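PDB 6K96: five-membered-cyclitol-phosphate synthase from Streptomyces citricolor, which binds nicotinamide-adenine-dinucleotide together with a sodium ion and belongs to the myo-inositol-1-phosphate synthase family of Rossmann-fold enzymes. Local coordinates for residues Trp138-Tyr143 against Glu160-Thr165; Gly316-Ala321 against Ser328-His333; Gly176-Gly181 against Ala309-Gly314; Val12-Ser17 against Gln291-Ala296. All coordinates share one frame; numbering follows the deposited sequence.

Contact 1. Residues Trp138-Tyr143 against Glu160-Thr165; sequences WAAIAY and ELVART. With NAD (nicotinamide-adenine-dinucleotide), chain G.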
# COMPACT_ATOMS: atom_id res chain seq x y z
N TRP B 138 40.29 -2.37 -9.77
CA TRP B 138 41.45 -3.23 -10.11
C TRP B 138 41.01 -4.57 -10.74
O TRP B 138 41.72 -5.04 -11.66
CB TRP B 138 42.36 -3.43 -8.87
CG TRP B 138 41.72 -4.22 -7.78
CD1 TRP B 138 41.06 -3.75 -6.68
CD2 TRP B 138 41.64 -5.66 -7.71
NE1 TRP B 138 40.58 -4.79 -5.92
CE2 TRP B 138 40.93 -5.97 -6.54
CE3 TRP B 138 42.08 -6.70 -8.54
CZ2 TRP B 138 40.65 -7.29 -6.18
CZ3 TRP B 138 41.81 -8.00 -8.18
CH2 TRP B 138 41.10 -8.29 -7.02
N ALA B 139 39.91 -5.18 -10.27
CA ALA B 139 39.53 -6.56 -10.67
C ALA B 139 38.87 -6.52 -12.04
O ALA B 139 39.28 -7.29 -12.93
CB ALA B 139 38.61 -7.19 -9.65
N ALA B 140 37.92 -5.61 -12.22
CA ALA B 140 37.22 -5.36 -13.50
C ALA B 140 38.29 -5.16 -14.59
O ALA B 140 38.24 -5.84 -15.63
CB ALA B 140 36.31 -4.17 -13.33
N ILE B 141 39.29 -4.30 -14.33
CA ILE B 141 40.40 -4.10 -15.31
C ILE B 141 41.12 -5.44 -15.53
O ILE B 141 41.36 -5.80 -16.68
CB ILE B 141 41.36 -2.98 -14.81
CG1 ILE B 141 40.92 -1.59 -15.27
CG2 ILE B 141 42.80 -3.27 -15.20
CD1 ILE B 141 40.71 -1.52 -16.76
N ALA B 142 41.46 -6.13 -14.44
CA ALA B 142 42.33 -7.34 -14.42
C ALA B 142 41.64 -8.46 -15.17
O ALA B 142 42.22 -8.92 -16.15
CB ALA B 142 42.71 -7.72 -13.01
N TYR B 143 40.45 -8.89 -14.74
CA TYR B 143 39.68 -9.94 -15.45
C TYR B 143 39.49 -9.54 -16.91
O TYR B 143 39.42 -10.42 -17.78
CB TYR B 143 38.33 -10.22 -14.78
CG TYR B 143 38.49 -11.05 -13.54
CD1 TYR B 143 38.68 -12.42 -13.63
CD2 TYR B 143 38.53 -10.46 -12.30
CE1 TYR B 143 38.90 -13.19 -12.50
CE2 TYR B 143 38.78 -11.22 -11.17
CZ TYR B 143 38.96 -12.58 -11.26
OH TYR B 143 39.13 -13.30 -10.12
N GLU B 160 31.99 -0.37 -12.54
CA GLU B 160 33.42 -0.12 -12.79
C GLU B 160 33.63 0.26 -14.26
O GLU B 160 32.94 -0.26 -15.11
CB GLU B 160 34.30 -1.29 -12.34
CG GLU B 160 34.58 -1.26 -10.86
CD GLU B 160 33.40 -0.98 -9.93
OE1 GLU B 160 33.36 0.15 -9.33
OE2 GLU B 160 32.53 -1.88 -9.82
N LEU B 161 34.61 1.15 -14.48
CA LEU B 161 35.07 1.60 -15.82
C LEU B 161 35.80 0.44 -16.49
O LEU B 161 36.85 0.03 -15.91
CB LEU B 161 35.97 2.83 -15.63
CG LEU B 161 35.65 3.99 -16.57
CD1 LEU B 161 34.41 4.74 -16.12
CD2 LEU B 161 36.81 4.95 -16.73
N VAL B 162 35.24 -0.11 -17.59
CA VAL B 162 35.89 -1.13 -18.47
C VAL B 162 35.58 -0.79 -19.93
O VAL B 162 36.46 -0.31 -20.65
CB VAL B 162 35.49 -2.58 -18.14
CG1 VAL B 162 36.34 -3.59 -18.91
CG2 VAL B 162 35.55 -2.88 -16.66
N ALA B 163 34.36 -1.04 -20.38
CA ALA B 163 33.94 -0.66 -21.76
C ALA B 163 34.09 0.84 -21.88
O ALA B 163 34.22 1.31 -22.98
CB ALA B 163 32.55 -1.11 -22.08
N ARG B 164 34.11 1.58 -20.77
CA ARG B 164 34.08 3.06 -20.87
C ARG B 164 35.50 3.65 -20.94
O ARG B 164 35.58 4.88 -21.24
CB ARG B 164 33.25 3.67 -19.74
CG ARG B 164 31.80 3.96 -20.14
CD ARG B 164 30.90 4.29 -18.98
NE ARG B 164 31.26 3.39 -17.90
CZ ARG B 164 31.07 3.62 -16.63
NH1 ARG B 164 30.49 4.74 -16.25
NH2 ARG B 164 31.41 2.70 -15.72
N THR B 165 36.56 2.87 -20.64
CA THR B 165 37.96 3.34 -20.82
C THR B 165 38.30 3.21 -22.31
O THR B 165 38.54 2.11 -22.81
CB THR B 165 39.01 2.69 -19.89
OG1 THR B 165 39.84 1.84 -20.68
CG2 THR B 165 38.44 1.95 -18.68
PA NAD G . 27.14 -11.55 -5.07
O1A NAD G . 27.63 -10.81 -3.89
O2A NAD G . 26.04 -12.54 -4.81
O5B NAD G . 28.27 -12.22 -5.95
C5B NAD G . 29.61 -11.74 -5.68
C4B NAD G . 30.58 -12.88 -5.80
O4B NAD G . 31.94 -12.44 -6.10
C3B NAD G . 30.69 -13.71 -4.51
O3B NAD G . 30.69 -15.09 -4.86
C2B NAD G . 32.06 -13.29 -3.99
O2B NAD G . 32.40 -14.29 -3.07
C1B NAD G . 32.81 -13.25 -5.32
N9A NAD G . 34.12 -12.63 -5.34
C8A NAD G . 34.51 -11.62 -4.50
N7A NAD G . 35.71 -11.16 -4.77
C5A NAD G . 36.13 -11.88 -5.88
C6A NAD G . 37.32 -11.83 -6.64
N6A NAD G . 38.30 -10.97 -6.37
N1A NAD G . 37.42 -12.65 -7.72
C2A NAD G . 36.40 -13.50 -7.95
N3A NAD G . 35.25 -13.64 -7.30
C4A NAD G . 35.16 -12.79 -6.26
O3 NAD G . 26.61 -10.48 -6.11
PN NAD G . 25.40 -10.59 -7.18
O1N NAD G . 25.65 -11.80 -8.00
O2N NAD G . 24.18 -10.37 -6.35
O5D NAD G . 25.70 -9.29 -8.09
C5D NAD G . 27.00 -9.24 -8.80
C4D NAD G . 27.24 -7.84 -9.29
O4D NAD G . 26.26 -7.44 -10.26
C3D NAD G . 27.19 -6.80 -8.16
O3D NAD G . 28.18 -5.83 -8.43
C2D NAD G . 25.85 -6.11 -8.39
O2D NAD G . 25.75 -4.75 -8.00
C1D NAD G . 25.77 -6.13 -9.92
N1N NAD G . 24.37 -5.87 -10.36
C2N NAD G . 23.30 -6.63 -9.78
C3N NAD G . 21.98 -6.30 -10.00
C7N NAD G . 20.90 -7.18 -9.38
O7N NAD G . 21.22 -8.22 -8.82
N7N NAD G . 19.64 -6.79 -9.47
C4N NAD G . 21.72 -5.18 -10.78
C5N NAD G . 22.75 -4.56 -11.48
C6N NAD G . 24.06 -4.86 -11.19
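The backbones approach where Ala140 CA lies 6.5 Å from Glu160 CA, with Ile141 CA and Val162 CA the nearest pair at 6.3 Å, as one flank of a helix meets an irregular loop. Ala140 carries the contact. Its methyl packs against two loop side chains, with Ala140 CB 3.6 Å from Glu160 CB and 3.7 Å from Val162 CG2. Val162 has CG1 anti to its backbone N (chi1 -171°), which leaves CG2 as the branch that meets the helix. Glu160 offers only its aliphatic root: the chain bends at chi2 and carries the carboxylate away from the helix, where OE2 is bonded to Gly135 N and Thr158 OG1. Ile141 adds a looser touch, CD1 to Leu161 O at 4.2 Å. Farther along the loop, Leu161 CD1 lies over the centre of the Arg164 guanidinium, 3.5 Å above its plane. The helix also borders the cofactor, since Tyr143 OH, hydrogen-bonded to Leu101 N, comes within 3.0 Å of NAD N1A. From helix 137-149, Ala140 and Tyr143 touch Tyr130 of strand 127-130, while the loop leaves strand 153-156, sets Val162 on Phe154, and passes through a type I turn to Thr165, the N-cap of helix 166-174.

Contact 2. Residues Gly316-Ala321 against Ser328-His333; sequences GGFSAA and SPAGGH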
# COMPACT_ATOMS: atom_id res chain seq x y z
N GLY B 316 33.90 -7.29 -32.95
CA GLY B 316 34.59 -6.90 -31.71
C GLY B 316 34.16 -5.50 -31.28
O GLY B 316 33.50 -4.78 -32.06
N GLY B 317 34.58 -5.11 -30.08
CA GLY B 317 34.20 -3.83 -29.49
C GLY B 317 32.82 -3.91 -28.88
O GLY B 317 32.35 -5.01 -28.52
N PHE B 318 32.22 -2.74 -28.72
CA PHE B 318 30.89 -2.59 -28.08
C PHE B 318 29.80 -2.88 -29.13
O PHE B 318 29.92 -2.44 -30.29
CB PHE B 318 30.77 -1.20 -27.46
CG PHE B 318 29.46 -1.05 -26.74
CD1 PHE B 318 29.22 -1.74 -25.56
CD2 PHE B 318 28.44 -0.29 -27.28
CE1 PHE B 318 28.00 -1.63 -24.92
CE2 PHE B 318 27.21 -0.18 -26.65
CZ PHE B 318 27.00 -0.83 -25.46
N SER B 319 28.77 -3.64 -28.74
CA SER B 319 27.57 -3.83 -29.59
C SER B 319 26.49 -2.86 -29.12
O SER B 319 26.25 -2.77 -27.88
CB SER B 319 27.05 -5.24 -29.61
OG SER B 319 25.83 -5.27 -30.34
N ALA B 320 25.85 -2.18 -30.07
CA ALA B 320 24.74 -1.26 -29.76
C ALA B 320 23.51 -2.07 -29.28
O ALA B 320 22.67 -1.50 -28.58
CB ALA B 320 24.50 -0.39 -30.95
N ALA B 321 23.41 -3.37 -29.56
CA ALA B 321 22.28 -4.19 -29.10
C ALA B 321 22.26 -4.23 -27.57
O ALA B 321 21.30 -4.70 -27.01
CB ALA B 321 22.37 -5.60 -29.63
N SER B 328 25.56 2.27 -18.31
CA SER B 328 26.76 3.05 -18.71
C SER B 328 27.42 2.43 -19.92
O SER B 328 28.56 1.97 -19.87
CB SER B 328 27.71 3.13 -17.53
OG SER B 328 27.04 3.59 -16.35
N PRO B 329 26.72 2.36 -21.06
CA PRO B 329 27.22 1.67 -22.23
C PRO B 329 28.36 2.51 -22.75
O PRO B 329 28.25 3.71 -22.61
CB PRO B 329 26.07 1.72 -23.25
CG PRO B 329 25.30 2.95 -22.84
CD PRO B 329 25.39 2.96 -21.32
N ALA B 330 29.36 1.88 -23.36
CA ALA B 330 30.41 2.58 -24.11
C ALA B 330 29.75 3.57 -25.07
O ALA B 330 28.84 3.16 -25.83
CB ALA B 330 31.26 1.54 -24.79
N GLY B 331 30.18 4.84 -25.02
CA GLY B 331 29.76 5.91 -25.96
C GLY B 331 28.60 6.71 -25.40
O GLY B 331 28.30 7.79 -25.95
N GLY B 332 27.97 6.20 -24.34
CA GLY B 332 26.93 6.90 -23.58
C GLY B 332 25.58 6.81 -24.28
O GLY B 332 25.54 6.86 -25.53
N HIS B 333 24.52 6.74 -23.48
CA HIS B 333 23.10 6.67 -23.92
C HIS B 333 22.78 7.81 -24.91
O HIS B 333 22.10 7.59 -25.92
CB HIS B 333 22.16 6.64 -22.71
CG HIS B 333 22.03 5.29 -22.08
ND1 HIS B 333 21.44 4.24 -22.74
CD2 HIS B 333 22.35 4.83 -20.84
CE1 HIS B 333 21.42 3.18 -21.96
NE2 HIS B 333 21.97 3.52 -20.78
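This is a small apolar contact in which Phe318 packs on Pro329 and Ala330, joining two parts of the irregular chain between helix 292-313 and helix 338-353. The evidence is the placement of the ring. Ala330 CB sits over one face, 4.2 Å from the Phe318 ring centroid and 28° off its normal, which meets the definition of a CH-pi contact. That methyl lies toward the root of the ring, 3.7 Å from Phe318 CG. At the far end Phe318 CZ comes 3.5 Å from Pro329 CB, the two side chains running side by side in the same direction. Phe318 reaches over both residues because its CG is anti to the backbone N (chi1 -177°). Beside the ring, Ala330 O is hydrogen-bonded to Tyr336 OH, and the Tyr336 side chain also touches the phenyl group. Pro329 meets a second ring, its CD lying 3.4 Å above the plane of the His333 imidazole, offset toward the rim. Ser319, just after the phenylalanine, forms an ST turn with Ala321 N. The opposing surface is a type II beta turn from Pro329 to Gly332, closed by Gly332 N to Pro329 O at 3.0 Å, with Gly331 at positive phi in the third position, where this turn type favours glycine.

Contact 3. Residues Gly176-Gly181 against Ala309-Gly314; sequences GVPLIG and AARRVG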
# COMPACT_ATOMS: atom_id res chain seq x y z
N GLY B 176 39.32 -8.04 -32.64
CA GLY B 176 38.09 -8.77 -33.01
C GLY B 176 37.34 -9.36 -31.82
O GLY B 176 36.69 -10.38 -32.01
N VAL B 177 37.42 -8.76 -30.64
CA VAL B 177 36.87 -9.33 -29.38
C VAL B 177 35.80 -8.37 -28.87
O VAL B 177 36.05 -7.16 -28.79
CB VAL B 177 37.95 -9.58 -28.30
CG1 VAL B 177 37.36 -10.06 -26.99
CG2 VAL B 177 39.01 -10.57 -28.75
N PRO B 178 34.59 -8.89 -28.51
CA PRO B 178 33.52 -8.06 -27.97
C PRO B 178 33.83 -7.68 -26.52
O PRO B 178 34.31 -8.50 -25.77
CB PRO B 178 32.25 -8.94 -28.03
CG PRO B 178 32.67 -10.23 -28.71
CD PRO B 178 34.18 -10.30 -28.59
N LEU B 179 33.52 -6.43 -26.19
CA LEU B 179 33.59 -5.88 -24.81
C LEU B 179 32.24 -5.21 -24.51
O LEU B 179 31.92 -4.20 -25.16
CB LEU B 179 34.77 -4.90 -24.72
CG LEU B 179 34.97 -4.19 -23.37
CD1 LEU B 179 35.49 -5.14 -22.30
CD2 LEU B 179 35.94 -3.01 -23.51
N ILE B 180 31.49 -5.75 -23.55
CA ILE B 180 30.06 -5.37 -23.32
C ILE B 180 29.94 -4.80 -21.92
O ILE B 180 30.17 -5.53 -20.95
CB ILE B 180 29.14 -6.59 -23.55
CG1 ILE B 180 29.44 -7.24 -24.91
CG2 ILE B 180 27.67 -6.21 -23.40
CD1 ILE B 180 29.24 -6.34 -26.11
N GLY B 181 29.60 -3.52 -21.84
CA GLY B 181 29.58 -2.80 -20.57
C GLY B 181 29.29 -1.33 -20.79
O GLY B 181 29.23 -0.91 -21.94
N ALA B 309 27.52 -14.35 -29.84
CA ALA B 309 27.12 -14.33 -31.28
C ALA B 309 28.04 -13.37 -32.04
O ALA B 309 28.43 -13.69 -33.15
CB ALA B 309 25.68 -13.95 -31.44
N ALA B 310 28.44 -12.28 -31.40
CA ALA B 310 29.32 -11.23 -31.96
C ALA B 310 30.73 -11.78 -32.15
O ALA B 310 31.30 -11.59 -33.23
CB ALA B 310 29.31 -10.01 -31.07
N ARG B 311 31.26 -12.50 -31.17
CA ARG B 311 32.58 -13.17 -31.30
C ARG B 311 32.55 -14.23 -32.42
O ARG B 311 33.55 -14.36 -33.15
CB ARG B 311 33.01 -13.75 -29.94
CG ARG B 311 34.39 -14.35 -29.97
CD ARG B 311 34.77 -14.84 -28.58
NE ARG B 311 36.04 -15.55 -28.59
CZ ARG B 311 36.17 -16.86 -28.78
NH1 ARG B 311 35.13 -17.65 -28.98
NH2 ARG B 311 37.37 -17.38 -28.79
N ARG B 312 31.46 -15.00 -32.54
CA ARG B 312 31.26 -16.03 -33.63
C ARG B 312 31.29 -15.33 -34.99
O ARG B 312 31.89 -15.88 -35.91
CB ARG B 312 29.94 -16.81 -33.53
CG ARG B 312 29.62 -17.47 -32.20
CD ARG B 312 29.36 -18.96 -32.32
NE ARG B 312 29.20 -19.52 -30.99
CZ ARG B 312 28.04 -19.64 -30.34
NH1 ARG B 312 28.04 -20.15 -29.11
NH2 ARG B 312 26.90 -19.26 -30.91
N VAL B 313 30.77 -14.11 -35.08
CA VAL B 313 30.66 -13.32 -36.34
C VAL B 313 31.80 -12.27 -36.43
O VAL B 313 31.85 -11.55 -37.46
CB VAL B 313 29.23 -12.76 -36.41
CG1 VAL B 313 29.13 -11.29 -36.77
CG2 VAL B 313 28.41 -13.61 -37.35
N GLY B 314 32.69 -12.20 -35.43
CA GLY B 314 33.89 -11.33 -35.42
C GLY B 314 33.58 -9.84 -35.30
O GLY B 314 34.41 -9.02 -35.73
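Pro178 presses the tip of its ring against the last full turn of helix 292-313. Its leading atom is CG: Pro178 CG lies 3.6 Å from Arg311 N and 3.7 Å from Arg311 CB. The next ring carbon follows, with Pro178 CD 3.9 Å from Arg311 CB. Ala310 provides the other side of the seat, its CB 4.1 Å from Pro178 CG. The contact is therefore van der Waals packing of a pyrrolidine on helix backbone and beta carbons.

Arg311 meets the proline only with the root of its side chain. CG stands anti to the backbone N (chi1 -175°), and the chain stays extended to NE, which carries the polar end beyond the ring to a hydrogen bond with Lys151 O. Arg312 is turned elsewhere and makes a salt bridge with Glu126.

Farther out, both segments carry a helix-ending glycine. Gly314, with phi 70°, is the C-prime residue of a Schellman motif: its N makes a weak bond to Arg311 O at 3.3 Å, and the following amide returns to Ala310 O. Gly176 (phi 63°) ends helix 166-174 with the same motif just before the chain straightens into strand 179-180. Pro178 also bonds Phe154 through its carbonyl and packs on Ala153 of the adjoining strand. Strand order 3-2-1-4-5-6 identifies the parallel sheet as that of a Rossmann fold; here the C-terminal end of helix 292-313 packs beside the residues leading into edge strand 179-180.

Contact 4. Residues Val12-Ser17 against Gln291-Ala296; sequences VGNNIS and QDSSNA. With NA (sodium ion), chain H; NAD (nicotinamide-adenine-dinucleotide), chain G.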
# COMPACT_ATOMS: atom_id res chain seq x y z
N VAL B 12 30.88 -16.20 -8.38
CA VAL B 12 29.74 -17.16 -8.33
C VAL B 12 28.75 -16.72 -7.26
O VAL B 12 28.65 -17.39 -6.23
CB VAL B 12 30.24 -18.58 -8.11
CG1 VAL B 12 29.10 -19.59 -8.31
CG2 VAL B 12 31.43 -18.84 -9.01
N GLY B 13 28.06 -15.63 -7.55
CA GLY B 13 27.09 -15.01 -6.64
C GLY B 13 25.65 -15.39 -6.92
O GLY B 13 25.34 -16.40 -7.59
N ASN B 14 24.76 -14.61 -6.30
CA ASN B 14 23.30 -14.67 -6.54
C ASN B 14 23.05 -14.63 -8.05
O ASN B 14 22.32 -15.50 -8.53
CB ASN B 14 22.60 -13.63 -5.69
CG ASN B 14 22.54 -14.08 -4.26
OD1 ASN B 14 22.59 -15.28 -4.00
ND2 ASN B 14 22.40 -13.15 -3.34
N ASN B 15 23.73 -13.76 -8.80
CA ASN B 15 23.47 -13.58 -10.26
C ASN B 15 23.66 -14.92 -11.01
O ASN B 15 22.90 -15.19 -12.02
CB ASN B 15 24.28 -12.43 -10.83
CG ASN B 15 23.90 -11.04 -10.34
OD1 ASN B 15 23.03 -10.87 -9.46
ND2 ASN B 15 24.54 -10.01 -10.90
N ILE B 16 24.62 -15.73 -10.63
CA ILE B 16 24.99 -16.97 -11.38
C ILE B 16 24.13 -18.11 -10.84
O ILE B 16 23.82 -19.02 -11.60
CB ILE B 16 26.48 -17.33 -11.23
CG1 ILE B 16 27.40 -16.16 -11.56
CG2 ILE B 16 26.79 -18.56 -12.08
CD1 ILE B 16 27.20 -15.62 -12.94
N SER B 17 23.73 -18.06 -9.58
CA SER B 17 22.70 -19.00 -9.04
C SER B 17 21.46 -18.88 -9.90
O SER B 17 21.00 -19.90 -10.38
CB SER B 17 22.38 -18.73 -7.61
OG SER B 17 21.32 -19.57 -7.19
N GLN B 291 12.60 -10.56 -7.32
CA GLN B 291 13.77 -11.45 -7.01
C GLN B 291 15.00 -10.74 -7.56
O GLN B 291 15.25 -10.90 -8.75
CB GLN B 291 13.84 -12.77 -7.78
CG GLN B 291 13.48 -14.03 -7.05
CD GLN B 291 13.90 -14.29 -5.62
OE1 GLN B 291 13.16 -14.99 -4.96
NE2 GLN B 291 15.03 -13.80 -5.13
N ASP B 292 15.70 -9.96 -6.73
CA ASP B 292 16.74 -8.98 -7.21
C ASP B 292 17.64 -9.67 -8.25
O ASP B 292 17.82 -9.11 -9.33
CB ASP B 292 17.50 -8.35 -6.04
CG ASP B 292 18.31 -7.14 -6.44
OD1 ASP B 292 17.81 -6.40 -7.29
OD2 ASP B 292 19.50 -6.99 -5.94
N SER B 293 18.11 -10.88 -8.02
CA SER B 293 19.08 -11.52 -8.94
C SER B 293 18.43 -12.12 -10.20
O SER B 293 19.20 -12.48 -11.16
CB SER B 293 19.87 -12.54 -8.21
OG SER B 293 20.79 -11.90 -7.34
N SER B 294 17.10 -12.23 -10.25
CA SER B 294 16.36 -12.48 -11.52
C SER B 294 16.43 -11.19 -12.32
O SER B 294 16.51 -11.28 -13.56
CB SER B 294 14.91 -12.95 -11.30
OG SER B 294 14.84 -14.32 -10.88
N ASN B 295 16.43 -10.03 -11.65
CA ASN B 295 16.50 -8.73 -12.36
C ASN B 295 17.86 -8.65 -13.02
O ASN B 295 17.96 -7.88 -13.95
CB ASN B 295 16.28 -7.53 -11.45
CG ASN B 295 14.91 -6.90 -11.51
OD1 ASN B 295 14.08 -7.27 -12.32
ND2 ASN B 295 14.67 -5.92 -10.64
N ALA B 296 18.88 -9.35 -12.53
CA ALA B 296 20.21 -9.41 -13.17
C ALA B 296 20.13 -10.39 -14.32
O ALA B 296 20.41 -10.01 -15.41
CB ALA B 296 21.26 -9.86 -12.18
NA NA H . 22.22 -9.81 -7.45
PA NAD G . 27.14 -11.55 -5.07
O1A NAD G . 27.63 -10.81 -3.89
O2A NAD G . 26.04 -12.54 -4.81
O5B NAD G . 28.27 -12.22 -5.95
C5B NAD G . 29.61 -11.74 -5.68
C4B NAD G . 30.58 -12.88 -5.80
O4B NAD G . 31.94 -12.44 -6.10
C3B NAD G . 30.69 -13.71 -4.51
O3B NAD G . 30.69 -15.09 -4.86
C2B NAD G . 32.06 -13.29 -3.99
O2B NAD G . 32.40 -14.29 -3.07
C1B NAD G . 32.81 -13.25 -5.32
N9A NAD G . 34.12 -12.63 -5.34
C8A NAD G . 34.51 -11.62 -4.50
N7A NAD G . 35.71 -11.16 -4.77
C5A NAD G . 36.13 -11.88 -5.88
C6A NAD G . 37.32 -11.83 -6.64
N6A NAD G . 38.30 -10.97 -6.37
N1A NAD G . 37.42 -12.65 -7.72
C2A NAD G . 36.40 -13.50 -7.95
N3A NAD G . 35.25 -13.64 -7.30
C4A NAD G . 35.16 -12.79 -6.26
O3 NAD G . 26.61 -10.48 -6.11
PN NAD G . 25.40 -10.59 -7.18
O1N NAD G . 25.65 -11.80 -8.00
O2N NAD G . 24.18 -10.37 -6.35
O5D NAD G . 25.70 -9.29 -8.09
C5D NAD G . 27.00 -9.24 -8.80
C4D NAD G . 27.24 -7.84 -9.29
O4D NAD G . 26.26 -7.44 -10.26
C3D NAD G . 27.19 -6.80 -8.16
O3D NAD G . 28.18 -5.83 -8.43
C2D NAD G . 25.85 -6.11 -8.39
O2D NAD G . 25.75 -4.75 -8.00
C1D NAD G . 25.77 -6.13 -9.92
N1N NAD G . 24.37 -5.87 -10.36
C2N NAD G . 23.30 -6.63 -9.78
C3N NAD G . 21.98 -6.30 -10.00
C7N NAD G . 20.90 -7.18 -9.38
O7N NAD G . 21.22 -8.22 -8.82
N7N NAD G . 19.64 -6.79 -9.47
C4N NAD G . 21.72 -5.18 -10.78
C5N NAD G . 22.75 -4.56 -11.48
C6N NAD G . 24.06 -4.86 -11.19
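Asn15 and Ser293 bring the two segments closest, CA to CA 5.0 Å, and the tight part of the contact is the sodium ion they share. Asn15 OD1 binds it at 2.4 Å and Ser293 OG at 2.5 Å. The cofactor adds NAD O2N and NAD O7N, each 2.3 Å from the sodium, which links both segments to the pyrophosphate and the carboxamide. The two protein oxygens are co-ligands, not a hydrogen-bonded pair; Ser293 OG is hydrogen-bonded to Asp264 OD1, consistent with Asp264 orienting it. Asn14 CB comes 3.0 Å from Ser293 OG, and Ala296 CB fills in beside the Asn15 amide.

Backbone donors at the start of helix 14-31 hold the phosphates: Asn14 N to NAD O2A at 2.9 Å (164°) and Asn15 N to NAD O1N at 2.9 Å. Gly13, the N-cap, presents a bare CA to the cofactor, as in the glycine-rich loop of Rossmann folds. At the nicotinamide end, NAD N7N donates to Asp292 O.

Away from the ion the segments no longer touch: Ile16 and Ser294 point their CB atoms from the facing segment, yet both are buried, Ile16 on Phe57 of strand 55-62 and Ser294 OG bonded to Thr280 of the second subunit. Helix 14-31 follows strand 5-10 of the parallel sheet, whereas helix 292-313 leaves strand 281-291 of the mixed sheet, so the ion, pyrophosphate and carboxamide lie where these helices converge.

The centre of contact 4 is nearest the chain centre, about 8 Å away, and this contact is the polar one, joined by metal and cofactor; contacts 1, 2 and 3, centred at 14 to 17 Å, rest on apolar packing. Of these, contact 1 is only partly buried, whereas contacts 2 and 3 are buried. Contacts 1 and 4 both touch NAD, at its adenine and at its pyrophosphate and nicotinamide ends respectively, without touching each other. Contacts 3 and 4 use opposite ends of helix 292-313. Contacts 1, 2 and 3 form one continuous region: Gly317 probably hydrogen-bonds Val177 and Leu179, Val162 packs on Leu179, and Ala163 O approaches Ala330 CB.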